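Local atomic coordinates of putative non-ribosomal peptide synthetase (Actinomadura parvosata subsp. kistnae, PDB entry 6M7L), a protein that probably serves on a non-ribosomal peptide synthetase assembly line as a condensation-family domain whose active-site motif departs from the usual sequence. Residues A[44-49]-A[146-151]; A[130-135]-A[142-147]. One frame throughout, in Å; residues are numbered along the deposited sequence.

Contact 1 of 2, residues A[44-49]-A[146-151]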
ATOM      1  N   LEU A  44     -13.324   7.625 -22.271  1.00 61.03           N
ATOM      2  CA  LEU A  44     -12.238   6.768 -21.800  1.00 57.00           C
ATOM      3  C   LEU A  44     -11.582   7.476 -20.623  1.00 55.30           C
ATOM      4  O   LEU A  44     -10.641   8.258 -20.777  1.00 55.31           O
ATOM      5  CB  LEU A  44     -11.250   6.484 -22.920  1.00 50.93           C
ATOM      6  CG  LEU A  44     -11.754   5.536 -24.008  1.00 66.56           C
ATOM      7  CD1 LEU A  44     -10.752   5.430 -25.153  1.00 59.97           C
ATOM      8  CD2 LEU A  44     -12.037   4.168 -23.407  1.00 57.76           C
ATOM      9  N   HIS A  45     -12.104   7.204 -19.429  1.00 55.77           N
ATOM     10  CA  HIS A  45     -11.683   7.876 -18.212  1.00 53.32           C
ATOM     11  C   HIS A  45     -11.307   6.852 -17.150  1.00 54.93           C
ATOM     12  O   HIS A  45     -11.785   5.714 -17.151  1.00 57.71           O
ATOM     13  CB  HIS A  45     -12.791   8.780 -17.651  1.00 49.96           C
ATOM     14  CG  HIS A  45     -13.390   9.715 -18.655  1.00 57.59           C
ATOM     15  ND1 HIS A  45     -14.714  10.095 -18.618  1.00 54.57           N
ATOM     16  CD2 HIS A  45     -12.845  10.358 -19.714  1.00 51.76           C
ATOM     17  CE1 HIS A  45     -14.960  10.926 -19.614  1.00 51.42           C
ATOM     18  NE2 HIS A  45     -13.843  11.101 -20.296  1.00 56.84           N
ATOM     19  N   VAL A  46     -10.445   7.272 -16.241  1.00 52.99           N
ATOM     20  CA  VAL A  46     -10.283   6.603 -14.959  1.00 51.91           C
ATOM     21  C   VAL A  46     -11.087   7.391 -13.937  1.00 50.67           C
ATOM     22  O   VAL A  46     -11.262   8.609 -14.062  1.00 47.06           O
ATOM     23  CB  VAL A  46      -8.802   6.487 -14.541  1.00 47.51           C
ATOM     24  CG1 VAL A  46      -8.070   5.486 -15.428  1.00 48.27           C
ATOM     25  CG2 VAL A  46      -8.133   7.845 -14.589  1.00 51.13           C
ATOM     26  N   ARG A  47     -11.604   6.698 -12.927  1.00 52.82           N
ATOM     27  CA  ARG A  47     -12.439   7.389 -11.956  1.00 52.58           C
ATOM     28  C   ARG A  47     -12.458   6.619 -10.644  1.00 49.36           C
ATOM     29  O   ARG A  47     -12.302   5.396 -10.617  1.00 47.76           O
ATOM     30  CB  ARG A  47     -13.866   7.601 -12.481  1.00 41.78           C
ATOM     31  CG  ARG A  47     -14.721   6.347 -12.560  1.00 48.54           C
ATOM     32  CD  ARG A  47     -14.328   5.480 -13.769  1.00 58.93           C
ATOM     33  NE  ARG A  47     -13.965   4.133 -13.348  1.00 70.63           N
ATOM     34  CZ  ARG A  47     -14.824   3.124 -13.269  1.00 74.23           C
ATOM     35  NH1 ARG A  47     -14.408   1.940 -12.842  1.00 69.63           N
ATOM     36  NH2 ARG A  47     -16.096   3.304 -13.614  1.00 71.22           N
ATOM     37  N   VAL A  48     -12.645   7.362  -9.557  1.00 44.58           N
ATOM     38  CA  VAL A  48     -12.680   6.803  -8.210  1.00 47.96           C
ATOM     39  C   VAL A  48     -13.764   7.523  -7.422  1.00 46.37           C
ATOM     40  O   VAL A  48     -13.850   8.755  -7.451  1.00 52.51           O
ATOM     41  CB  VAL A  48     -11.314   6.929  -7.503  1.00 47.89           C
ATOM     42  CG1 VAL A  48     -10.789   8.359  -7.591  1.00 39.97           C
ATOM     43  CG2 VAL A  48     -11.417   6.477  -6.056  1.00 46.89           C
ATOM     44  N   ALA A  49     -14.603   6.757  -6.735  1.00 52.14           N
ATOM     45  CA  ALA A  49     -15.628   7.301  -5.858  1.00 51.87           C
ATOM     46  C   ALA A  49     -15.267   6.966  -4.419  1.00 53.86           C
ATOM     47  O   ALA A  49     -15.029   5.799  -4.089  1.00 48.54           O
ATOM     48  CB  ALA A  49     -17.010   6.753  -6.217  1.00 46.52           C
ATOM     49  N   VAL A 146     -13.951  11.460  -8.438  1.00 46.58           N
ATOM     50  CA  VAL A 146     -12.866  12.081  -9.185  1.00 50.30           C
ATOM     51  C   VAL A 146     -12.770  11.363 -10.520  1.00 51.71           C
ATOM     52  O   VAL A 146     -12.594  10.139 -10.561  1.00 47.06           O
ATOM     53  CB  VAL A 146     -11.531  12.018  -8.426  1.00 51.17           C
ATOM     54  CG1 VAL A 146     -10.414  12.629  -9.268  1.00 41.76           C
ATOM     55  CG2 VAL A 146     -11.648  12.728  -7.083  1.00 45.30           C
ATOM     56  N   VAL A 147     -12.906  12.117 -11.606  1.00 50.02           N
ATOM     57  CA  VAL A 147     -12.782  11.591 -12.958  1.00 42.25           C
ATOM     58  C   VAL A 147     -11.561  12.231 -13.596  1.00 47.01           C
ATOM     59  O   VAL A 147     -11.338  13.438 -13.453  1.00 52.15           O
ATOM     60  CB  VAL A 147     -14.048  11.864 -13.793  1.00 50.56           C
ATOM     61  CG1 VAL A 147     -13.963  11.156 -15.137  1.00 53.04           C
ATOM     62  CG2 VAL A 147     -15.291  11.434 -13.031  1.00 49.18           C
ATOM     63  N   ALA A 148     -10.763  11.422 -14.286  1.00 48.33           N
ATOM     64  CA  ALA A 148      -9.586  11.908 -14.990  1.00 52.27           C
ATOM     65  C   ALA A 148      -9.516  11.231 -16.348  1.00 51.55           C
ATOM     66  O   ALA A 148      -9.648  10.007 -16.438  1.00 53.57           O
ATOM     67  CB  ALA A 148      -8.305  11.640 -14.191  1.00 48.28           C
ATOM     68  N   HIS A 149      -9.321  12.022 -17.399  1.00 53.72           N
ATOM     69  CA  HIS A 149      -9.227  11.453 -18.735  1.00 53.03           C
ATOM     70  C   HIS A 149      -7.949  10.634 -18.862  1.00 55.26           C
ATOM     71  O   HIS A 149      -6.912  10.984 -18.291  1.00 53.70           O
ATOM     72  CB  HIS A 149      -9.263  12.556 -19.792  1.00 56.08           C
ATOM     73  CG  HIS A 149      -9.607  12.058 -21.161  1.00 59.10           C
ATOM     74  ND1 HIS A 149      -8.702  11.397 -21.961  1.00 51.71           N
ATOM     75  CD2 HIS A 149     -10.764  12.108 -21.862  1.00 53.85           C
ATOM     76  CE1 HIS A 149      -9.285  11.065 -23.099  1.00 51.27           C
ATOM     77  NE2 HIS A 149     -10.537  11.485 -23.064  1.00 48.15           N
ATOM     78  N   ARG A 150      -8.026   9.533 -19.612  1.00 50.75           N
ATOM     79  CA  ARG A 150      -6.871   8.647 -19.731  1.00 53.35           C
ATOM     80  C   ARG A 150      -5.733   9.259 -20.535  1.00 52.06           C
ATOM     81  O   ARG A 150      -4.670   8.638 -20.641  1.00 58.70           O
ATOM     82  CB  ARG A 150      -7.291   7.311 -20.345  1.00 49.24           C
ATOM     83  CG  ARG A 150      -8.343   6.565 -19.539  1.00 47.85           C
ATOM     84  CD  ARG A 150      -8.619   5.184 -20.117  1.00 44.63           C
ATOM     85  NE  ARG A 150      -8.305   4.129 -19.157  1.00 64.31           N
ATOM     86  CZ  ARG A 150      -9.183   3.608 -18.307  1.00 67.19           C
ATOM     87  NH1 ARG A 150      -8.808   2.654 -17.466  1.00 75.30           N
ATOM     88  NH2 ARG A 150     -10.436   4.039 -18.299  1.00 73.26           N
ATOM     89  N   ILE A 151      -5.928  10.454 -21.102  1.00 52.59           N
ATOM     90  CA  ILE A 151      -4.822  11.191 -21.698  1.00 53.76           C
ATOM     91  C   ILE A 151      -3.887  11.725 -20.624  1.00 57.76           C
ATOM     92  O   ILE A 151      -2.742  12.086 -20.919  1.00 56.08           O
ATOM     93  CB  ILE A 151      -5.361  12.338 -22.577  1.00 58.53           C
ATOM     94  CG1 ILE A 151      -4.284  12.850 -23.534  1.00 55.21           C
ATOM     95  CG2 ILE A 151      -5.875  13.477 -21.711  1.00 54.22           C
ATOM     96  CD1 ILE A 151      -4.763  13.952 -24.454  1.00 53.40           C
TER
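Val46 and Ala148 face each other as an antiparallel hydrogen-bonded pair, Val46 N reaching Ala148 O at 2.9 Å, with a second bond running back from Ala148 N to Val46 O. Val48 and Val146 repeat it two residues further along. This is the tight part. Val46 CG2 lies 3.8 Å from Ala148 CB, and Val48 CG1 touches Val146 CB at 3.8 Å, the two valines side by side and pointing the same way; Val158 of helix 155-172 covers both Val46 and Val48. On the other face Val147 CG1 packs closely on His45 CB at 3.7 Å. The looser part is Arg47, which offers only its CB to Val147 CG2: with CG between the backbone N and the carbonyl carbon (chi1 72°), its chain bends off, NH2 bonding to Pro402 O, and the residue stays partly exposed. At the strand end Arg150 N holds Leu44 O, and that oxygen also sits 3.8 Å above the ring plane of His149, over its centre. The His149 ring is pinned at its edge by Ile151 N, which donates in plane to ND1 at 3.1 Å. Its CD2 comes 3.5 Å from His45 CD2, the two rings inclined at 60°; His45 ND1 is hydrogen-bonded to Ala118 O. Arg150, also partly exposed, lays a face of its guanidinium over Val46 CG1. His149 and Arg150 stand where active condensation domains carry the paired histidines of their HHxxxDG motif. A guanidinium in the second position, which in active relatives is the catalytic histidine, is consistent with a domain that has lost ordinary condensation chemistry.

Contact 2 of 2, residues A[130-135]-A[142-147]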
ATOM      1  N   TRP A 130      -9.253  16.601 -15.769  1.00 50.88           N
ATOM      2  CA  TRP A 130      -9.884  15.937 -14.638  1.00 55.98           C
ATOM      3  C   TRP A 130     -10.857  16.896 -13.969  1.00 54.44           C
ATOM      4  O   TRP A 130     -10.808  18.110 -14.177  1.00 52.63           O
ATOM      5  CB  TRP A 130      -8.849  15.408 -13.634  1.00 59.88           C
ATOM      6  CG  TRP A 130      -8.123  16.452 -12.845  1.00 58.34           C
ATOM      7  CD1 TRP A 130      -7.543  17.592 -13.322  1.00 59.08           C
ATOM      8  CD2 TRP A 130      -7.871  16.434 -11.435  1.00 60.48           C
ATOM      9  NE1 TRP A 130      -6.960  18.292 -12.293  1.00 62.55           N
ATOM     10  CE2 TRP A 130      -7.146  17.601 -11.125  1.00 64.58           C
ATOM     11  CE3 TRP A 130      -8.195  15.546 -10.404  1.00 56.76           C
ATOM     12  CZ2 TRP A 130      -6.734  17.901  -9.828  1.00 62.40           C
ATOM     13  CZ3 TRP A 130      -7.791  15.848  -9.117  1.00 55.75           C
ATOM     14  CH2 TRP A 130      -7.068  17.014  -8.841  1.00 64.95           C
ATOM     15  N   ARG A 131     -11.751  16.322 -13.169  1.00 54.38           N
ATOM     16  CA  ARG A 131     -12.782  17.083 -12.481  1.00 54.34           C
ATOM     17  C   ARG A 131     -13.282  16.262 -11.300  1.00 55.13           C
ATOM     18  O   ARG A 131     -13.039  15.056 -11.210  1.00 49.64           O
ATOM     19  CB  ARG A 131     -13.934  17.440 -13.423  1.00 50.62           C
ATOM     20  CG  ARG A 131     -14.433  16.262 -14.231  1.00 57.29           C
ATOM     21  CD  ARG A 131     -15.740  16.564 -14.940  1.00 58.05           C
ATOM     22  NE  ARG A 131     -16.461  15.327 -15.213  1.00 61.33           N
ATOM     23  CZ  ARG A 131     -16.482  14.706 -16.386  1.00 64.25           C
ATOM     24  NH1 ARG A 131     -15.835  15.213 -17.426  1.00 60.80           N
ATOM     25  NH2 ARG A 131     -17.161  13.575 -16.515  1.00 65.44           N
ATOM     26  N   ALA A 132     -13.987  16.934 -10.394  1.00 53.36           N
ATOM     27  CA  ALA A 132     -14.471  16.321  -9.168  1.00 55.25           C
ATOM     28  C   ALA A 132     -15.942  16.650  -8.968  1.00 55.97           C
ATOM     29  O   ALA A 132     -16.377  17.775  -9.228  1.00 52.23           O
ATOM     30  CB  ALA A 132     -13.661  16.791  -7.953  1.00 53.78           C
ATOM     31  N   HIS A 133     -16.700  15.661  -8.499  1.00 53.59           N
ATOM     32  CA  HIS A 133     -18.131  15.810  -8.252  1.00 54.52           C
ATOM     33  C   HIS A 133     -18.410  15.398  -6.814  1.00 62.15           C
ATOM     34  O   HIS A 133     -18.317  14.213  -6.476  1.00 59.78           O
ATOM     35  CB  HIS A 133     -18.949  14.969  -9.230  1.00 56.60           C
ATOM     36  CG  HIS A 133     -18.490  15.082 -10.650  1.00 55.66           C
ATOM     37  ND1 HIS A 133     -19.084  15.930 -11.559  1.00 56.42           N
ATOM     38  CD2 HIS A 133     -17.488  14.460 -11.313  1.00 60.02           C
ATOM     39  CE1 HIS A 133     -18.470  15.822 -12.724  1.00 53.52           C
ATOM     40  NE2 HIS A 133     -17.498  14.937 -12.602  1.00 52.82           N
ATOM     41  N   LEU A 134     -18.744  16.371  -5.973  1.00 54.36           N
ATOM     42  CA  LEU A 134     -19.069  16.109  -4.580  1.00 54.53           C
ATOM     43  C   LEU A 134     -20.573  15.922  -4.437  1.00 59.97           C
ATOM     44  O   LEU A 134     -21.357  16.699  -4.994  1.00 65.45           O
ATOM     45  CB  LEU A 134     -18.584  17.253  -3.689  1.00 60.59           C
ATOM     46  CG  LEU A 134     -18.871  17.123  -2.194  1.00 62.44           C
ATOM     47  CD1 LEU A 134     -18.312  15.815  -1.655  1.00 59.30           C
ATOM     48  CD2 LEU A 134     -18.289  18.310  -1.444  1.00 66.22           C
ATOM     49  N   PHE A 135     -20.973  14.891  -3.693  1.00 61.58           N
ATOM     50  CA  PHE A 135     -22.380  14.535  -3.509  1.00 61.25           C
ATOM     51  C   PHE A 135     -22.706  14.540  -2.022  1.00 62.61           C
ATOM     52  O   PHE A 135     -22.538  13.521  -1.336  1.00 64.13           O
ATOM     53  CB  PHE A 135     -22.685  13.179  -4.138  1.00 61.47           C
ATOM     54  CG  PHE A 135     -22.425  13.128  -5.615  1.00 63.21           C
ATOM     55  CD1 PHE A 135     -23.376  13.583  -6.515  1.00 61.65           C
ATOM     56  CD2 PHE A 135     -21.227  12.632  -6.106  1.00 64.87           C
ATOM     57  CE1 PHE A 135     -23.139  13.541  -7.879  1.00 51.57           C
ATOM     58  CE2 PHE A 135     -20.985  12.587  -7.470  1.00 62.34           C
ATOM     59  CZ  PHE A 135     -21.943  13.043  -8.355  1.00 54.05           C
ATOM     60  N   GLN A 142     -20.626  12.315   2.815  1.00 65.40           N
ATOM     61  CA  GLN A 142     -20.637  12.715   1.419  1.00 61.70           C
ATOM     62  C   GLN A 142     -19.982  11.616   0.596  1.00 62.86           C
ATOM     63  O   GLN A 142     -19.303  10.734   1.130  1.00 63.11           O
ATOM     64  CB  GLN A 142     -19.896  14.042   1.185  1.00 67.17           C
ATOM     65  CG  GLN A 142     -20.154  15.132   2.219  1.00 76.97           C
ATOM     66  CD  GLN A 142     -19.283  14.989   3.453  1.00 73.87           C
ATOM     67  OE1 GLN A 142     -18.430  14.106   3.526  1.00 71.64           O
ATOM     68  NE2 GLN A 142     -19.495  15.863   4.432  1.00 84.50           N
ATOM     69  N   VAL A 143     -20.182  11.677  -0.716  1.00 56.29           N
ATOM     70  CA  VAL A 143     -19.474  10.815  -1.656  1.00 58.74           C
ATOM     71  C   VAL A 143     -18.794  11.697  -2.691  1.00 59.79           C
ATOM     72  O   VAL A 143     -19.449  12.524  -3.336  1.00 59.31           O
ATOM     73  CB  VAL A 143     -20.405   9.790  -2.324  1.00 60.99           C
ATOM     74  CG1 VAL A 143     -19.732   9.183  -3.548  1.00 63.63           C
ATOM     75  CG2 VAL A 143     -20.765   8.698  -1.334  1.00 55.80           C
ATOM     76  N   LEU A 144     -17.481  11.528  -2.832  1.00 54.72           N
ATOM     77  CA  LEU A 144     -16.670  12.301  -3.759  1.00 53.18           C
ATOM     78  C   LEU A 144     -16.304  11.433  -4.952  1.00 53.56           C
ATOM     79  O   LEU A 144     -15.843  10.300  -4.781  1.00 52.75           O
ATOM     80  CB  LEU A 144     -15.400  12.816  -3.082  1.00 50.38           C
ATOM     81  CG  LEU A 144     -14.402  13.504  -4.015  1.00 46.58           C
ATOM     82  CD1 LEU A 144     -15.008  14.780  -4.578  1.00 50.26           C
ATOM     83  CD2 LEU A 144     -13.085  13.788  -3.300  1.00 46.50           C
ATOM     84  N   LEU A 145     -16.515  11.963  -6.151  1.00 52.88           N
ATOM     85  CA  LEU A 145     -16.125  11.302  -7.387  1.00 49.83           C
ATOM     86  C   LEU A 145     -15.036  12.123  -8.056  1.00 50.92           C
ATOM     87  O   LEU A 145     -15.176  13.340  -8.207  1.00 51.79           O
ATOM     88  CB  LEU A 145     -17.316  11.135  -8.334  1.00 53.74           C
ATOM     89  CG  LEU A 145     -16.990  10.648  -9.750  1.00 57.18           C
ATOM     90  CD1 LEU A 145     -16.471   9.215  -9.737  1.00 52.16           C
ATOM     91  CD2 LEU A 145     -18.205  10.771 -10.651  1.00 50.67           C
ATOM     92  N   VAL A 146     -13.951  11.460  -8.438  1.00 46.58           N
ATOM     93  CA  VAL A 146     -12.866  12.081  -9.185  1.00 50.30           C
ATOM     94  C   VAL A 146     -12.770  11.363 -10.520  1.00 51.71           C
ATOM     95  O   VAL A 146     -12.594  10.139 -10.561  1.00 47.06           O
ATOM     96  CB  VAL A 146     -11.531  12.018  -8.426  1.00 51.17           C
ATOM     97  CG1 VAL A 146     -10.414  12.629  -9.268  1.00 41.76           C
ATOM     98  CG2 VAL A 146     -11.648  12.728  -7.083  1.00 45.30           C
ATOM     99  N   VAL A 147     -12.906  12.117 -11.606  1.00 50.02           N
ATOM    100  CA  VAL A 147     -12.782  11.591 -12.958  1.00 42.25           C
ATOM    101  C   VAL A 147     -11.561  12.231 -13.596  1.00 47.01           C
ATOM    102  O   VAL A 147     -11.338  13.438 -13.453  1.00 52.15           O
ATOM    103  CB  VAL A 147     -14.048  11.864 -13.793  1.00 50.56           C
ATOM    104  CG1 VAL A 147     -13.963  11.156 -15.137  1.00 53.04           C
ATOM    105  CG2 VAL A 147     -15.291  11.434 -13.031  1.00 49.18           C
TER
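Leu145 O receives the N-H of His133 at 2.8 Å, in the carbonyl plane, while Ala132 CA closes on the same oxygen at 3.2 Å in a CA-H...O contact. The His133 ring is held from two nitrogens: Arg131 NE donates to NE2 at 2.8 Å, lying in the plane of both groups, and ND1 bonds to Glu101 OE2. With CG beside the backbone N (chi1 -46°), the ring runs alongside Leu145, its CD2 3.8 Å from Leu145 CD2. A phenylalanine in its place would probably leave Arg131 NE and the Glu101 carboxylate without their mates, taking away one of several holds on the guanidinium. Val147 CG1 lies over one face of that guanidinium, offset toward its rim, and Arg131 NH2 goes on to Arg117 O and Arg120 O. Further along, Phe135 CE2 meets Leu145 CB at 4.0 Å, at the ring edge. On the opposite face of the sheet Trp130 turns an edge to Val146, CE3 to CG1 at 3.8 Å. These two strands form a beta hairpin: helix 58-71 packs on the face of Ala132 and Leu144, helix 110-119 on that of His133 and Leu145, and strand 100-102 pairs beyond 130-136.

From the N terminus the chain lays down strand 45-53 first, then passes through helix 58-71, strand 100-102 and helix 110-119 before it enters the hairpin. Contact 2 closes the short turn of that hairpin, with six residues between its segments. Contact 1 closes a far longer loop of 96 residues, bringing the second hairpin strand back against the first strand of the chain. The short closure lies entirely within the span of the long one, and both end on strand 141-149, sharing Val146 and Val147. That strand is thus paired along both edges, tying 130-136 to 45-53 within one mixed sheet; Leu145 CD1 packs against Val48 O at 3.5 Å where the contacts meet.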